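Putative hydrolase (Bacteroides ovatus, PDB 4HBS) is of unknown function but, as a five-bladed beta-propeller from the beta-fructosidase clan, probably acts as a hydrolase, perhaps on a carbohydrate. Local coordinates at residues S20-E25 with R401-E406; V359-A364 with G369-S374; D42-A47 with L365-E370; L48-L53 with S391-R396. One frame throughout, in Å; residues are numbered along the deposited sequence.

How the contacts relate
Contacts 1, 2 and 3 gather round the blade that combines strands from both ends of the chain. Contact 3 lies closest to the others, its centre about 7 Å from that of contact 1 and about 8 Å from that of contact 2, with which it shares Gly369 and Glu370. Arg401 of contact 1 ties the three together, its NE 2.7 Å from Asp42 OD2 and its NH1 2.9 Å from Glu370 OE2. Contact 4 lies apart, about 18 Å from contact 3 between centres, yet Arg396 NH2 reaches Asn46 O at 2.9 Å. No active site is established. Bound glycerol, probably from crystallisation, lies about 4 Å from the Tyr45 side chain and, for Arg401, about 6 Å.

Contact 1 (S20-E25 with R401-E406); sequences SEWNLE and RVFNWE
Leu24 and Trp22 make an apolar contact with Phe403 and the aliphatic part of Arg401 on one face of a propeller blade. In its five-stranded antiparallel sheet, strand 38-42 lies between strands 24-26 and 399-403. The blade thus joins strands from both ends of the chain, the Velcro closure familiar from beta-propellers. The backbones stay well apart, with Leu24 CA 8.0 Å from Arg401 CA, and side chains span the intervening strand. Leu24 divides its methyls between two partners, crossing both at about a right angle. CD1 lies 3.7 Å from Phe403 CE1, while CD2 rests 4.0 Å from Arg401 CG. Arg401 is bent at its second torsion (chi2 -137°), and its guanidinium passes beyond the leucine to salt bridges with Asp42 and Glu370, so that the methylenes make the closest contact with Leu24. Shortening Leu24 to an alanine is likely to open a gap between the Phe403 ring and the Arg401 methylenes and leave the ring freer to turn. Trp22 comes from the 3-10 turn that precedes strand 24-26, a turn closed by the bond from Asn23 N to Ser20 O (3.2 Å). Its indole also takes a cation-pi contact from Arg367. The indole meets Phe403 at a slant, and Phe403 CZ is the atom common to both neighbours, 4.0 Å from Trp22 CZ3 and 3.9 Å from Leu24 CD1.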
loop_
_atom_site.group_PDB
_atom_site.type_symbol
_atom_site.label_atom_id
_atom_site.label_comp_id
_atom_site.label_asym_id
_atom_site.label_seq_id
_atom_site.Cartn_x
_atom_site.Cartn_y
_atom_site.Cartn_z
ATOM N N SER A 20 3.234 17.263 -20.783
ATOM C CA SER A 20 4.646 17.310 -20.393
ATOM C C SER A 20 4.796 17.736 -18.927
ATOM O O SER A 20 5.772 17.337 -18.285
ATOM C CB SER A 20 5.438 18.242 -21.307
ATOM O OG SER A 20 4.958 19.574 -21.248
ATOM N N GLU A 21 3.802 18.500 -18.387
ATOM C CA GLU A 21 3.766 18.920 -16.979
ATOM C C GLU A 21 3.758 17.694 -16.016
ATOM O O GLU A 21 4.314 17.794 -14.921
ATOM C CB GLU A 21 2.528 19.811 -16.718
ATOM C CG GLU A 21 2.497 20.463 -15.333
ATOM C CD GLU A 21 1.817 19.727 -14.180
ATOM O OE1 GLU A 21 1.125 18.713 -14.426
ATOM O OE2 GLU A 21 1.975 20.178 -13.021
ATOM N N TRP A 22 3.168 16.535 -16.446
ATOM C CA TRP A 22 3.086 15.301 -15.644
ATOM C C TRP A 22 4.466 14.671 -15.361
ATOM O O TRP A 22 4.576 13.852 -14.447
ATOM C CB TRP A 22 2.184 14.252 -16.328
ATOM C CG TRP A 22 0.759 14.689 -16.570
ATOM C CD1 TRP A 22 0.144 15.809 -16.088
ATOM C CD2 TRP A 22 -0.235 13.985 -17.334
ATOM N NE1 TRP A 22 -1.157 15.866 -16.533
ATOM C CE2 TRP A 22 -1.416 14.765 -17.308
ATOM C CE3 TRP A 22 -0.242 12.770 -18.051
ATOM C CZ2 TRP A 22 -2.604 14.346 -17.922
ATOM C CZ3 TRP A 22 -1.405 12.386 -18.709
ATOM C CH2 TRP A 22 -2.570 13.169 -18.640
ATOM N N ASN A 23 5.501 15.032 -16.145
ATOM C CA ASN A 23 6.873 14.544 -16.008
ATOM C C ASN A 23 6.926 12.989 -15.983
ATOM O O ASN A 23 7.533 12.374 -15.100
ATOM C CB ASN A 23 7.570 15.173 -14.786
ATOM C CG ASN A 23 9.094 15.144 -14.831
ATOM O OD1 ASN A 23 9.716 14.654 -15.791
ATOM N ND2 ASN A 23 9.734 15.580 -13.740
ATOM N N LEU A 24 6.280 12.375 -16.981
ATOM C CA LEU A 24 6.286 10.930 -17.181
ATOM C C LEU A 24 7.402 10.596 -18.182
ATOM O O LEU A 24 7.672 11.389 -19.089
ATOM C CB LEU A 24 4.920 10.431 -17.704
ATOM C CG LEU A 24 3.688 10.750 -16.855
ATOM C CD1 LEU A 24 2.478 10.071 -17.406
ATOM C CD2 LEU A 24 3.877 10.335 -15.432
ATOM N N GLU A 25 8.071 9.451 -17.998
ATOM C CA GLU A 25 9.142 9.006 -18.884
ATOM C C GLU A 25 8.775 7.603 -19.355
ATOM O O GLU A 25 8.707 6.700 -18.526
ATOM C CB GLU A 25 10.486 9.045 -18.134
ATOM C CG GLU A 25 11.723 8.879 -19.006
ATOM C CD GLU A 25 12.879 8.220 -18.283
ATOM O OE1 GLU A 25 13.491 8.885 -17.415
ATOM O OE2 GLU A 25 13.131 7.019 -18.534
ATOM N N ARG A 401 2.963 4.743 -14.150
ATOM C CA ARG A 401 1.621 4.931 -14.717
ATOM C C ARG A 401 1.504 4.006 -15.921
ATOM O O ARG A 401 2.448 3.935 -16.721
ATOM C CB ARG A 401 1.360 6.381 -15.115
ATOM C CG ARG A 401 1.565 7.365 -13.977
ATOM C CD ARG A 401 0.487 8.424 -13.888
ATOM N NE ARG A 401 0.686 9.250 -12.692
ATOM C CZ ARG A 401 -0.246 9.991 -12.090
ATOM N NH1 ARG A 401 -1.488 10.038 -12.570
ATOM N NH2 ARG A 401 0.056 10.692 -11.003
ATOM N N VAL A 402 0.407 3.240 -16.008
ATOM C CA VAL A 402 0.156 2.318 -17.111
ATOM C C VAL A 402 -1.038 2.849 -17.867
ATOM O O VAL A 402 -2.131 2.927 -17.303
ATOM C CB VAL A 402 -0.076 0.855 -16.643
ATOM C CG1 VAL A 402 -0.118 -0.101 -17.830
ATOM C CG2 VAL A 402 0.987 0.414 -15.642
ATOM N N PHE A 403 -0.837 3.239 -19.133
ATOM C CA PHE A 403 -1.926 3.713 -19.989
ATOM C C PHE A 403 -2.324 2.617 -20.954
ATOM O O PHE A 403 -1.465 1.883 -21.459
ATOM C CB PHE A 403 -1.522 4.952 -20.760
ATOM C CG PHE A 403 -1.338 6.164 -19.893
ATOM C CD1 PHE A 403 -0.198 6.311 -19.115
ATOM C CD2 PHE A 403 -2.261 7.202 -19.917
ATOM C CE1 PHE A 403 -0.007 7.451 -18.345
ATOM C CE2 PHE A 403 -2.069 8.343 -19.147
ATOM C CZ PHE A 403 -0.947 8.458 -18.359
ATOM N N ASN A 404 -3.625 2.490 -21.197
ATOM C CA ASN A 404 -4.170 1.503 -22.112
ATOM C C ASN A 404 -3.960 0.045 -21.587
ATOM O O ASN A 404 -3.891 -0.893 -22.379
ATOM C CB ASN A 404 -3.576 1.712 -23.520
ATOM C CG ASN A 404 -4.493 1.352 -24.657
ATOM O OD1 ASN A 404 -5.728 1.325 -24.527
ATOM N ND2 ASN A 404 -3.911 1.075 -25.813
ATOM N N TRP A 405 -3.909 -0.125 -20.240
ATOM C CA TRP A 405 -3.832 -1.435 -19.548
ATOM C C TRP A 405 -5.002 -2.360 -19.957
ATOM O O TRP A 405 -4.842 -3.576 -19.991
ATOM C CB TRP A 405 -3.837 -1.252 -18.015
ATOM C CG TRP A 405 -4.992 -0.450 -17.480
ATOM C CD1 TRP A 405 -5.055 0.905 -17.343
ATOM C CD2 TRP A 405 -6.286 -0.949 -17.119
ATOM N NE1 TRP A 405 -6.298 1.279 -16.894
ATOM C CE2 TRP A 405 -7.080 0.163 -16.769
ATOM C CE3 TRP A 405 -6.863 -2.227 -17.091
ATOM C CZ2 TRP A 405 -8.405 0.029 -16.348
ATOM C CZ3 TRP A 405 -8.185 -2.354 -16.705
ATOM C CH2 TRP A 405 -8.942 -1.236 -16.340
ATOM N N GLU A 406 -6.172 -1.760 -20.271
ATOM C CA GLU A 406 -7.401 -2.443 -20.729
ATOM C C GLU A 406 -7.166 -3.342 -21.973
ATOM O O GLU A 406 -7.860 -4.344 -22.128
ATOM C CB GLU A 406 -8.481 -1.391 -21.086
ATOM C CG GLU A 406 -8.901 -0.487 -19.932
ATOM C CD GLU A 406 -8.409 0.955 -19.958
ATOM O OE1 GLU A 406 -7.226 1.181 -20.312
ATOM O OE2 GLU A 406 -9.187 1.850 -19.549
#

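Contact 2 (V359-A364 with G369-S374); sequences VNIHPA and GELVIS
Asn360 and Ser374 form the hydrogen-bonded pair at the tight end of this antiparallel contact. Asn360 N donates to Ser374 O at 2.9 Å in a nearly straight bond (169°), and Ser374 N donates in turn to Asn360 O. Next comes the non-hydrogen-bonded pair Ile361 and Ile373, whose CA atoms are 4.7 Å apart. On their face, Ile361 CD1 settles between Leu371 CD2 (3.7 Å) and Ile373 CG1 (3.8 Å). Val359 CG1 meets Ile373 CG2 further along, and strands 306-312 and 333-340 cover this apolar side. The face of Asn360 and Ser374 is polar but equally buried. There the imidazole of His362 points its NE2 edge at Ser374 OG, 2.8 Å away, the hydroxyl lying near the ring plane and the bond almost straight at 175°. Thr63 OG1 bonds ND1, so the ring is gripped at both nitrogens and its rotation fixed. Asn360 is likewise held by its ND2, which reaches Val61 O. Pairing slackens beyond the bond from His362 N to Val372 O (2.7 Å), which is bent to 135°. The chains then part: Pro363 points away, and both it and Gly369, whose positive phi belongs to the turn leading back, are exposed. Two antiparallel strands joined directly by this connection, 356-361 and 371-377, make a beta hairpin, here within a propeller blade.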
loop_
_atom_site.group_PDB
_atom_site.type_symbol
_atom_site.label_atom_id
_atom_site.label_comp_id
_atom_site.label_asym_id
_atom_site.label_seq_id
_atom_site.Cartn_x
_atom_site.Cartn_y
_atom_site.Cartn_z
ATOM N N VAL A 359 3.419 -3.807 -4.322
ATOM C CA VAL A 359 3.060 -3.178 -5.586
ATOM C C VAL A 359 1.618 -2.756 -5.400
ATOM O O VAL A 359 0.728 -3.609 -5.380
ATOM C CB VAL A 359 3.298 -4.096 -6.791
ATOM C CG1 VAL A 359 2.946 -3.382 -8.083
ATOM C CG2 VAL A 359 4.754 -4.547 -6.826
ATOM N N ASN A 360 1.420 -1.446 -5.121
ATOM C CA ASN A 360 0.135 -0.839 -4.793
ATOM C C ASN A 360 -0.432 -0.036 -5.907
ATOM O O ASN A 360 0.304 0.524 -6.699
ATOM C CB ASN A 360 0.274 0.044 -3.553
ATOM C CG ASN A 360 0.380 -0.757 -2.276
ATOM O OD1 ASN A 360 0.190 -1.983 -2.252
ATOM N ND2 ASN A 360 0.665 -0.079 -1.181
ATOM N N ILE A 361 -1.766 0.067 -5.911
ATOM C CA ILE A 361 -2.583 0.738 -6.920
ATOM C C ILE A 361 -3.155 2.007 -6.274
ATOM O O ILE A 361 -3.493 1.972 -5.089
ATOM C CB ILE A 361 -3.643 -0.317 -7.391
ATOM C CG1 ILE A 361 -3.161 -1.026 -8.655
ATOM C CG2 ILE A 361 -5.071 0.198 -7.518
ATOM C CD1 ILE A 361 -3.314 -0.218 -9.910
ATOM N N HIS A 362 -3.194 3.145 -7.016
ATOM C CA HIS A 362 -3.632 4.454 -6.474
ATOM C C HIS A 362 -4.663 5.146 -7.383
ATOM O O HIS A 362 -4.343 6.111 -8.079
ATOM C CB HIS A 362 -2.413 5.377 -6.252
ATOM C CG HIS A 362 -1.357 4.761 -5.398
ATOM N ND1 HIS A 362 -1.574 4.517 -4.060
ATOM C CD2 HIS A 362 -0.139 4.286 -5.735
ATOM C CE1 HIS A 362 -0.473 3.952 -3.606
ATOM N NE2 HIS A 362 0.421 3.780 -4.582
ATOM N N PRO A 363 -5.935 4.703 -7.321
ATOM C CA PRO A 363 -6.999 5.356 -8.114
ATOM C C PRO A 363 -7.120 6.865 -7.904
ATOM O O PRO A 363 -7.453 7.566 -8.844
ATOM C CB PRO A 363 -8.271 4.667 -7.622
ATOM C CG PRO A 363 -7.825 3.373 -7.112
ATOM C CD PRO A 363 -6.483 3.604 -6.510
ATOM N N ALA A 364 -6.866 7.357 -6.675
ATOM C CA ALA A 364 -6.933 8.786 -6.347
ATOM C C ALA A 364 -5.947 9.643 -7.176
ATOM O O ALA A 364 -6.237 10.815 -7.433
ATOM C CB ALA A 364 -6.647 8.982 -4.872
ATOM N N GLY A 369 -7.690 7.781 -15.973
ATOM C CA GLY A 369 -8.090 6.374 -15.968
ATOM C C GLY A 369 -6.932 5.398 -15.997
ATOM O O GLY A 369 -7.146 4.196 -15.836
ATOM N N GLU A 370 -5.685 5.912 -16.200
ATOM C CA GLU A 370 -4.455 5.114 -16.196
ATOM C C GLU A 370 -4.255 4.472 -14.835
ATOM O O GLU A 370 -4.776 4.986 -13.847
ATOM C CB GLU A 370 -3.211 6.006 -16.562
ATOM C CG GLU A 370 -2.708 7.018 -15.516
ATOM C CD GLU A 370 -3.355 8.391 -15.509
ATOM O OE1 GLU A 370 -4.535 8.491 -15.911
ATOM O OE2 GLU A 370 -2.690 9.369 -15.089
ATOM N N LEU A 371 -3.502 3.378 -14.755
ATOM C CA LEU A 371 -3.223 2.791 -13.442
ATOM C C LEU A 371 -2.079 3.540 -12.845
ATOM O O LEU A 371 -1.139 3.807 -13.574
ATOM C CB LEU A 371 -2.866 1.306 -13.528
ATOM C CG LEU A 371 -3.926 0.406 -14.100
ATOM C CD1 LEU A 371 -3.325 -0.899 -14.548
ATOM C CD2 LEU A 371 -5.035 0.155 -13.118
ATOM N N VAL A 372 -2.146 3.913 -11.553
ATOM C CA VAL A 372 -1.026 4.575 -10.879
ATOM C C VAL A 372 -0.525 3.570 -9.858
ATOM O O VAL A 372 -1.243 3.246 -8.918
ATOM C CB VAL A 372 -1.382 5.937 -10.269
ATOM C CG1 VAL A 372 -0.118 6.652 -9.783
ATOM C CG2 VAL A 372 -2.128 6.790 -11.279
ATOM N N ILE A 373 0.662 3.005 -10.105
ATOM C CA ILE A 373 1.260 1.947 -9.297
ATOM C C ILE A 373 2.495 2.475 -8.569
ATOM O O ILE A 373 3.187 3.348 -9.087
ATOM C CB ILE A 373 1.610 0.750 -10.239
ATOM C CG1 ILE A 373 0.319 0.105 -10.799
ATOM C CG2 ILE A 373 2.463 -0.305 -9.538
ATOM C CD1 ILE A 373 0.495 -0.618 -12.056
ATOM N N SER A 374 2.773 1.942 -7.379
ATOM C CA SER A 374 3.943 2.323 -6.596
ATOM C C SER A 374 4.540 1.086 -5.973
ATOM O O SER A 374 3.796 0.215 -5.533
ATOM C CB SER A 374 3.578 3.343 -5.518
ATOM O OG SER A 374 3.020 2.757 -4.353
#

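Contact 3 (D42-A47 with L365-E370); sequences DLKYNA and LSRTGE
Asp42 and Arg367 reach for each other from opposite directions in a long salt bridge, with OD2 of the aspartate 3.6 Å from NH2 of the arginine and the two flat groups turned 40° apart. Beside it, Lys44 CD lies at the guanidinium edge, and Leu365 packs against the outer end of Tyr45, CD1 3.9 Å from Tyr45 CE2 and CD2 3.5 Å from Tyr45 OH. Second-shell bonds hold both partners. Asp42 is the N-cap of helix 43-48: its OD1 accepts from Tyr45 N at 3.0 Å, met from above the carboxylate plane, while OD2 forms its closer salt bridge with Arg401. With an alanine in place of Asp42, Arg367 and Arg401 would probably lose the carboxylate they share, leaving Arg401 with Glu370, and the helix its capping acceptor. The loop carrying Arg367 is folded round Glu370, whose OE1 takes Thr368 N on its syn lone pair (2.7 Å) and Thr368 OG1 from above the plane (2.9 Å). Tyr45 OH is bonded to Glu106 and Gln102. The contact thus fits the first turn of helix 43-48 to the loop between strands 356-361 and 371-377, with Tyr45 and Leu365 both touching Trp73 of strand 71-75.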
loop_
_atom_site.group_PDB
_atom_site.type_symbol
_atom_site.label_atom_id
_atom_site.label_comp_id
_atom_site.label_asym_id
_atom_site.label_seq_id
_atom_site.Cartn_x
_atom_site.Cartn_y
_atom_site.Cartn_z
ATOM N N ASP A 42 6.762 7.694 -13.284
ATOM C CA ASP A 42 6.258 9.023 -12.888
ATOM C C ASP A 42 7.409 9.754 -12.153
ATOM O O ASP A 42 7.643 9.498 -10.969
ATOM C CB ASP A 42 4.974 8.919 -12.022
ATOM C CG ASP A 42 4.261 10.240 -11.793
ATOM O OD1 ASP A 42 4.939 11.282 -11.751
ATOM O OD2 ASP A 42 3.020 10.227 -11.657
ATOM N N LEU A 43 8.145 10.644 -12.869
ATOM C CA LEU A 43 9.289 11.340 -12.277
ATOM C C LEU A 43 8.833 12.455 -11.349
ATOM O O LEU A 43 9.590 12.813 -10.444
ATOM C CB LEU A 43 10.238 11.885 -13.339
ATOM C CG LEU A 43 10.715 10.903 -14.432
ATOM C CD1 LEU A 43 11.733 11.566 -15.318
ATOM C CD2 LEU A 43 11.293 9.624 -13.841
ATOM N N LYS A 44 7.595 12.990 -11.544
ATOM C CA LYS A 44 7.021 14.035 -10.674
ATOM C C LYS A 44 6.822 13.481 -9.273
ATOM O O LYS A 44 7.177 14.141 -8.297
ATOM C CB LYS A 44 5.666 14.517 -11.237
ATOM C CG LYS A 44 5.105 15.787 -10.632
ATOM C CD LYS A 44 3.733 16.107 -11.242
ATOM C CE LYS A 44 3.630 17.505 -11.792
ATOM N NZ LYS A 44 3.360 18.524 -10.736
ATOM N N TYR A 45 6.239 12.255 -9.175
ATOM C CA TYR A 45 5.980 11.611 -7.884
ATOM C C TYR A 45 7.262 11.071 -7.313
ATOM O O TYR A 45 7.499 11.273 -6.140
ATOM C CB TYR A 45 4.883 10.545 -7.969
ATOM C CG TYR A 45 3.528 11.174 -7.756
ATOM C CD1 TYR A 45 2.986 12.037 -8.700
ATOM C CD2 TYR A 45 2.875 11.063 -6.534
ATOM C CE1 TYR A 45 1.795 12.716 -8.464
ATOM C CE2 TYR A 45 1.697 11.758 -6.274
ATOM C CZ TYR A 45 1.170 12.608 -7.232
ATOM O OH TYR A 45 0.015 13.310 -6.943
ATOM N N ASN A 46 8.145 10.483 -8.126
ATOM C CA ASN A 46 9.451 10.042 -7.622
ATOM C C ASN A 46 10.186 11.230 -6.965
ATOM O O ASN A 46 10.821 11.039 -5.935
ATOM C CB ASN A 46 10.307 9.435 -8.743
ATOM C CG ASN A 46 9.818 8.092 -9.214
ATOM O OD1 ASN A 46 8.786 7.594 -8.768
ATOM N ND2 ASN A 46 10.539 7.464 -10.131
ATOM N N ALA A 47 10.031 12.466 -7.521
ATOM C CA ALA A 47 10.649 13.679 -6.967
ATOM C C ALA A 47 9.956 14.104 -5.697
ATOM O O ALA A 47 10.639 14.496 -4.747
ATOM C CB ALA A 47 10.611 14.812 -7.977
ATOM N N LEU A 365 -4.787 9.069 -7.579
ATOM C CA LEU A 365 -3.769 9.792 -8.356
ATOM C C LEU A 365 -4.002 9.712 -9.849
ATOM O O LEU A 365 -3.361 10.457 -10.587
ATOM C CB LEU A 365 -2.370 9.239 -8.038
ATOM C CG LEU A 365 -1.978 9.245 -6.564
ATOM C CD1 LEU A 365 -0.599 8.660 -6.375
ATOM C CD2 LEU A 365 -2.033 10.640 -5.998
ATOM N N SER A 366 -4.885 8.806 -10.307
ATOM C CA SER A 366 -5.173 8.630 -11.726
ATOM C C SER A 366 -5.813 9.901 -12.297
ATOM O O SER A 366 -6.855 10.358 -11.795
ATOM C CB SER A 366 -6.086 7.426 -11.933
ATOM O OG SER A 366 -6.188 7.103 -13.306
ATOM N N ARG A 367 -5.137 10.512 -13.291
ATOM C CA ARG A 367 -5.589 11.742 -13.927
ATOM C C ARG A 367 -6.625 11.483 -15.046
ATOM O O ARG A 367 -7.529 12.305 -15.214
ATOM C CB ARG A 367 -4.390 12.539 -14.485
ATOM C CG ARG A 367 -3.562 13.229 -13.392
ATOM C CD ARG A 367 -2.385 13.996 -13.957
ATOM N NE ARG A 367 -1.110 13.248 -13.881
ATOM C CZ ARG A 367 -0.041 13.575 -13.139
ATOM N NH1 ARG A 367 -0.061 14.655 -12.360
ATOM N NH2 ARG A 367 1.056 12.821 -13.172
ATOM N N THR A 368 -6.494 10.371 -15.812
ATOM C CA THR A 368 -7.389 10.058 -16.948
ATOM C C THR A 368 -7.878 8.576 -17.028
ATOM O O THR A 368 -8.448 8.199 -18.050
ATOM C CB THR A 368 -6.649 10.378 -18.258
ATOM O OG1 THR A 368 -5.634 9.383 -18.487
ATOM C CG2 THR A 368 -6.037 11.779 -18.259
ATOM N N GLY A 369 -7.690 7.781 -15.973
ATOM C CA GLY A 369 -8.090 6.374 -15.968
ATOM C C GLY A 369 -6.932 5.398 -15.997
ATOM O O GLY A 369 -7.146 4.196 -15.836
ATOM N N GLU A 370 -5.685 5.912 -16.200
ATOM C CA GLU A 370 -4.455 5.114 -16.196
ATOM C C GLU A 370 -4.255 4.472 -14.835
ATOM O O GLU A 370 -4.776 4.986 -13.847
ATOM C CB GLU A 370 -3.211 6.006 -16.562
ATOM C CG GLU A 370 -2.708 7.018 -15.516
ATOM C CD GLU A 370 -3.355 8.391 -15.509
ATOM O OE1 GLU A 370 -4.535 8.491 -15.911
ATOM O OE2 GLU A 370 -2.690 9.369 -15.089
#

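Contact 4 (L48-L53 with S391-R396); sequences LFTRSL and SADFYR
Arg396 folds back on Phe49 and Thr50 through a compact series of torsions: chi1 (37°) sets CG between the backbone N and carbonyl carbon, and turns at chi2 (81°) and chi3 (107°) bring the guanidinium round to the end of the helix. Its flat group lies under a backbone carbonyl. Phe49 O stands 3.4 Å above the guanidinium plane, displaced toward the rim, with CZ of Arg396 3.6 Å from that oxygen. This is contact over a face, since the N-H groups point elsewhere, and Phe49 CB borders the same group at 4.1 Å from Arg396 NH1. Thr50 approaches at the guanidinium edge, but its OG1 is modelled implausibly close to Arg396 NH2, so the detail there is doubtful. Both groups are directed at the carbonyl oxygen of Asn46, to which each is hydrogen-bonded. The other end of the guanidinium is held by Asp393, in a salt bridge from Arg396 NE to Asp393 OD1 (3.1 Å) that approaches the carboxylate on its anti side, tilted out of the carboxylate plane. OD1 also pairs with Arg87, so this carboxylate probably balances two arginines. Phe49 is the first residue to leave helical geometry after helix 43-48. Positive charge here would probably suit the carbonyl-rich end of the helix. Side chains thus meet a carbonyl of the last turn at the C-terminal end of helix 43-48, one of them an arginine from a loop far along the chain.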
loop_
_atom_site.group_PDB
_atom_site.type_symbol
_atom_site.label_atom_id
_atom_site.label_comp_id
_atom_site.label_asym_id
_atom_site.label_seq_id
_atom_site.Cartn_x
_atom_site.Cartn_y
_atom_site.Cartn_z
ATOM N N LEU A 48 8.610 14.009 -5.645
ATOM C CA LEU A 48 7.868 14.361 -4.432
ATOM C C LEU A 48 8.347 13.558 -3.223
ATOM O O LEU A 48 8.482 14.128 -2.144
ATOM C CB LEU A 48 6.356 14.147 -4.607
ATOM C CG LEU A 48 5.593 15.247 -5.306
ATOM C CD1 LEU A 48 4.173 14.789 -5.606
ATOM C CD2 LEU A 48 5.589 16.548 -4.473
ATOM N N PHE A 49 8.649 12.260 -3.409
ATOM C CA PHE A 49 9.118 11.393 -2.336
ATOM C C PHE A 49 10.669 11.255 -2.323
ATOM O O PHE A 49 11.194 10.288 -1.776
ATOM C CB PHE A 49 8.411 10.044 -2.423
ATOM C CG PHE A 49 6.926 10.199 -2.151
ATOM C CD1 PHE A 49 6.057 10.621 -3.155
ATOM C CD2 PHE A 49 6.406 9.961 -0.888
ATOM C CE1 PHE A 49 4.694 10.781 -2.902
ATOM C CE2 PHE A 49 5.045 10.135 -0.635
ATOM C CZ PHE A 49 4.194 10.536 -1.650
ATOM N N THR A 50 11.392 12.263 -2.878
ATOM C CA THR A 50 12.847 12.417 -2.783
ATOM C C THR A 50 12.980 13.618 -1.892
ATOM O O THR A 50 13.023 14.741 -2.398
ATOM C CB THR A 50 13.513 12.594 -4.141
ATOM O OG1 THR A 50 13.103 11.562 -5.000
ATOM C CG2 THR A 50 14.999 12.541 -4.056
ATOM N N ARG A 51 12.901 13.403 -0.558
ATOM C CA ARG A 51 12.895 14.485 0.435
ATOM C C ARG A 51 14.161 14.478 1.282
ATOM O O ARG A 51 14.846 13.459 1.350
ATOM C CB ARG A 51 11.662 14.346 1.333
ATOM C CG ARG A 51 10.362 14.122 0.545
ATOM C CD ARG A 51 9.077 14.208 1.354
ATOM N NE ARG A 51 8.845 15.555 1.875
ATOM C CZ ARG A 51 9.232 16.010 3.065
ATOM N NH1 ARG A 51 9.872 15.216 3.913
ATOM N NH2 ARG A 51 8.985 17.262 3.413
ATOM N N SER A 52 14.478 15.625 1.909
ATOM C CA SER A 52 15.679 15.797 2.724
ATOM C C SER A 52 15.430 16.000 4.217
ATOM O O SER A 52 16.341 15.731 5.001
ATOM C CB SER A 52 16.471 16.986 2.210
ATOM O OG SER A 52 16.926 16.690 0.900
ATOM N N LEU A 53 14.258 16.537 4.613
ATOM C CA LEU A 53 13.934 16.802 6.014
ATOM C C LEU A 53 12.602 16.182 6.337
ATOM O O LEU A 53 11.639 16.427 5.611
ATOM C CB LEU A 53 13.876 18.334 6.272
ATOM C CG LEU A 53 14.867 18.936 7.271
ATOM C CD1 LEU A 53 14.410 20.309 7.701
ATOM C CD2 LEU A 53 15.081 18.031 8.489
ATOM N N SER A 391 22.387 6.256 -0.591
ATOM C CA SER A 391 21.814 5.334 0.403
ATOM C C SER A 391 20.381 5.651 0.725
ATOM O O SER A 391 19.603 4.731 1.012
ATOM C CB SER A 391 22.634 5.361 1.684
ATOM O OG SER A 391 22.736 6.671 2.202
ATOM N N ALA A 392 20.002 6.941 0.651
ATOM C CA ALA A 392 18.628 7.358 0.914
ATOM C C ALA A 392 17.583 6.672 -0.003
ATOM O O ALA A 392 16.441 6.473 0.425
ATOM C CB ALA A 392 18.502 8.870 0.762
ATOM N N ASP A 393 17.978 6.302 -1.247
ATOM C CA ASP A 393 17.050 5.865 -2.286
ATOM C C ASP A 393 16.842 4.333 -2.505
ATOM O O ASP A 393 16.237 3.936 -3.512
ATOM C CB ASP A 393 17.456 6.556 -3.578
ATOM C CG ASP A 393 17.262 8.057 -3.512
ATOM O OD1 ASP A 393 16.170 8.500 -3.075
ATOM O OD2 ASP A 393 18.228 8.792 -3.803
ATOM N N PHE A 394 17.186 3.502 -1.523
ATOM C CA PHE A 394 16.845 2.085 -1.614
ATOM C C PHE A 394 15.446 1.913 -1.085
ATOM O O PHE A 394 14.596 1.271 -1.699
ATOM C CB PHE A 394 17.812 1.223 -0.786
ATOM C CG PHE A 394 19.157 0.999 -1.426
ATOM C CD1 PHE A 394 19.270 0.266 -2.603
ATOM C CD2 PHE A 394 20.316 1.450 -0.817
ATOM C CE1 PHE A 394 20.519 -0.026 -3.145
ATOM C CE2 PHE A 394 21.563 1.211 -1.394
ATOM C CZ PHE A 394 21.658 0.472 -2.555
ATOM N N TYR A 395 15.214 2.509 0.085
ATOM C CA TYR A 395 14.001 2.391 0.843
ATOM C C TYR A 395 13.025 3.561 0.675
ATOM O O TYR A 395 12.781 4.328 1.604
ATOM C CB TYR A 395 14.409 2.249 2.289
ATOM C CG TYR A 395 13.337 1.655 3.145
ATOM C CD1 TYR A 395 12.923 0.343 2.964
ATOM C CD2 TYR A 395 12.758 2.389 4.169
ATOM C CE1 TYR A 395 11.934 -0.212 3.751
ATOM C CE2 TYR A 395 11.787 1.836 4.982
ATOM C CZ TYR A 395 11.387 0.525 4.781
ATOM O OH TYR A 395 10.464 -0.063 5.592
ATOM N N ARG A 396 12.395 3.631 -0.483
ATOM C CA ARG A 396 11.375 4.635 -0.769
ATOM C C ARG A 396 10.563 4.178 -1.961
ATOM O O ARG A 396 11.042 3.330 -2.745
ATOM C CB ARG A 396 11.965 6.049 -0.986
ATOM C CG ARG A 396 13.278 6.111 -1.705
ATOM C CD ARG A 396 13.115 6.008 -3.196
ATOM N NE ARG A 396 13.356 7.301 -3.826
ATOM C CZ ARG A 396 12.437 8.118 -4.343
ATOM N NH1 ARG A 396 11.154 7.773 -4.356
ATOM N NH2 ARG A 396 12.797 9.272 -4.876
#